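Local coordinates for endoglucanase family 5 (Clostridium acetobutylicum ATCC 824, PDB 6PZ7), which probably hydrolyses internal beta-1,4 linkages of cellulose and other plant cell-wall polysaccharides, as a broad-specificity endoglucanase of glycoside hydrolase family 5, at residues 146-151 / 194-199. Numbering follows the deposited sequence.
Sequences EPRIVG and TYAAST. With EDO (1,2-ethanediol), chain C; EDO (1,2-ethanediol), chain D.
Thr194 O lies 3.9 Å from Pro147 CG, where the loops that follow strands 139-142 and 190-193, neighbours in the TIM barrel, meet at the strands' C-terminal ends, the catalytic side of this fold. Thr194 also ties up its own loop, OG1 donating to Ser198 O and O accepting from Ala197 N. Next, Tyr195 CG, anti to the backbone N (chi1 -178°), carries the ring alongside 146-151, where Arg148 CA and CB pack near its CZ end. Pro147 O sits over the centre of one face, 3.8 Å above the ring plane, while Ile149 N donates to Tyr195 OH, 3.0 Å and nearly straight at 179°. Ser163, Arg164 and Ile167 of helix 161-180 also touch this buried side chain. At Ala196 the backbone takes over: its N donates to Pro147 O at 2.8 Å. The Ala196 methyl meets Arg148 CD; beyond it NE forms a salt bridge with Glu155, while NH1 turns back to Glu146 O, which lies in the guanidinium plane. Ala196 O lies 3.4 Å from Glu146 CG and accepts from O2 of one ethanediol. Ala197 CB approaches the same Glu146 methylene at 4.1 Å. Glu146, followed by Pro147 after the fourth barrel strand, is consistent with the acid/base glutamate of family 5 enzymes. Its OE2 is hydrogen-bonded to His221, and another ethanediol, probably from the crystallisation liquor, spans the carboxylate, O1 reaching OE1 and O2 reaching OE2.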
loop_
_atom_site.group_PDB
_atom_site.type_symbol
_atom_site.label_atom_id
_atom_site.label_comp_id
_atom_site.label_asym_id
_atom_site.label_seq_id
_atom_site.Cartn_x
_atom_site.Cartn_y
_atom_site.Cartn_z
ATOM N N GLU A 146 -4.346 6.247 -1.621
ATOM C CA GLU A 146 -5.198 6.317 -2.803
ATOM C C GLU A 146 -5.705 7.750 -2.947
ATOM O O GLU A 146 -6.895 8.053 -2.742
ATOM C CB GLU A 146 -6.355 5.340 -2.670
ATOM C CG GLU A 146 -5.866 3.890 -2.726
ATOM C CD GLU A 146 -6.935 2.857 -2.655
ATOM O OE1 GLU A 146 -8.129 3.208 -2.479
ATOM O OE2 GLU A 146 -6.625 1.634 -2.730
ATOM N N PRO A 147 -4.804 8.689 -3.209
ATOM C CA PRO A 147 -5.205 10.103 -3.197
ATOM C C PRO A 147 -6.199 10.362 -4.315
ATOM O O PRO A 147 -5.991 9.971 -5.461
ATOM C CB PRO A 147 -3.882 10.848 -3.433
ATOM C CG PRO A 147 -2.996 9.865 -4.185
ATOM C CD PRO A 147 -3.374 8.506 -3.558
ATOM N N ARG A 148 -7.284 11.050 -3.993
ATOM C CA ARG A 148 -8.415 11.150 -4.905
ATOM C C ARG A 148 -9.423 12.143 -4.361
ATOM O O ARG A 148 -9.285 12.640 -3.236
ATOM C CB ARG A 148 -9.060 9.780 -5.075
ATOM C CG ARG A 148 -9.790 9.278 -3.822
ATOM C CD ARG A 148 -10.096 7.792 -3.902
ATOM N NE ARG A 148 -10.941 7.328 -2.815
ATOM C CZ ARG A 148 -10.513 7.050 -1.606
ATOM N NH1 ARG A 148 -9.251 7.122 -1.274
ATOM N NH2 ARG A 148 -11.405 6.686 -0.675
ATOM N N ILE A 149 -10.443 12.413 -5.172
ATOM C CA ILE A 149 -11.583 13.249 -4.789
ATOM C C ILE A 149 -12.767 12.336 -4.496
ATOM O O ILE A 149 -13.398 11.787 -5.412
ATOM C CB ILE A 149 -11.918 14.297 -5.860
ATOM C CG1 ILE A 149 -10.692 15.168 -6.150
ATOM C CG2 ILE A 149 -13.136 15.130 -5.414
ATOM C CD1 ILE A 149 -10.235 15.993 -5.041
ATOM N N VAL A 150 -13.038 12.114 -3.215
ATOM C CA VAL A 150 -14.109 11.216 -2.831
ATOM C C VAL A 150 -15.441 11.805 -3.290
ATOM O O VAL A 150 -15.739 12.994 -3.079
ATOM C CB VAL A 150 -14.100 10.980 -1.318
ATOM C CG1 VAL A 150 -15.285 10.118 -0.905
ATOM C CG2 VAL A 150 -12.784 10.342 -0.887
ATOM N N GLY A 151 -16.263 10.973 -3.927
ATOM C CA GLY A 151 -17.532 11.404 -4.461
ATOM C C GLY A 151 -17.477 11.959 -5.858
ATOM O O GLY A 151 -18.543 12.233 -6.430
ATOM N N THR A 194 -0.109 6.669 -8.323
ATOM C CA THR A 194 -0.995 7.356 -9.249
ATOM C C THR A 194 -2.230 7.856 -8.474
ATOM O O THR A 194 -2.452 7.523 -7.301
ATOM C CB THR A 194 -1.425 6.371 -10.327
ATOM O OG1 THR A 194 -2.020 5.267 -9.645
ATOM C CG2 THR A 194 -0.278 5.888 -11.204
ATOM N N TYR A 195 -3.096 8.585 -9.178
ATOM C CA TYR A 195 -4.423 8.943 -8.665
ATOM C C TYR A 195 -5.114 7.661 -8.217
ATOM O O TYR A 195 -5.246 6.716 -8.987
ATOM C CB TYR A 195 -5.248 9.610 -9.786
ATOM C CG TYR A 195 -6.626 10.043 -9.304
ATOM C CD1 TYR A 195 -7.664 9.151 -9.193
ATOM C CD2 TYR A 195 -6.874 11.371 -8.959
ATOM C CE1 TYR A 195 -8.915 9.528 -8.729
ATOM C CE2 TYR A 195 -8.128 11.759 -8.488
ATOM C CZ TYR A 195 -9.143 10.843 -8.392
ATOM O OH TYR A 195 -10.394 11.205 -7.915
ATOM N N ALA A 196 -5.547 7.638 -6.949
ATOM C CA ALA A 196 -6.232 6.510 -6.314
ATOM C C ALA A 196 -5.418 5.214 -6.319
ATOM O O ALA A 196 -5.994 4.150 -6.118
ATOM C CB ALA A 196 -7.628 6.290 -6.873
ATOM N N ALA A 197 -4.123 5.275 -6.579
ATOM C CA ALA A 197 -3.305 4.095 -6.842
ATOM C C ALA A 197 -3.868 3.275 -7.994
ATOM O O ALA A 197 -3.676 2.070 -8.090
ATOM C CB ALA A 197 -3.031 3.253 -5.588
ATOM N N SER A 198 -4.576 3.938 -8.910
ATOM C CA SER A 198 -5.240 3.292 -10.027
ATOM C C SER A 198 -4.262 2.832 -11.100
ATOM O O SER A 198 -3.288 3.496 -11.427
ATOM C CB SER A 198 -6.207 4.291 -10.653
ATOM O OG SER A 198 -6.941 3.704 -11.712
ATOM N N THR A 199 -4.634 1.740 -11.753
ATOM C CA THR A 199 -3.978 1.230 -12.959
ATOM C C THR A 199 -4.653 1.740 -14.232
ATOM O O THR A 199 -4.268 1.330 -15.328
ATOM C CB THR A 199 -3.937 -0.309 -12.979
ATOM O OG1 THR A 199 -5.283 -0.791 -12.924
ATOM C CG2 THR A 199 -3.149 -0.829 -11.801
HETATM C C1 EDO C . -10.288 0.341 -2.379
HETATM O O1 EDO C . -9.763 1.366 -1.518
HETATM C C2 EDO C . -9.222 -0.682 -2.724
HETATM O O2 EDO C . -8.293 -0.138 -3.665
HETATM C C1 EDO D . -8.583 0.706 -6.538
HETATM O O1 EDO D . -8.302 -0.615 -6.114
HETATM C C2 EDO D . -7.278 1.333 -7.029
HETATM O O2 EDO D . -7.679 2.618 -7.462
#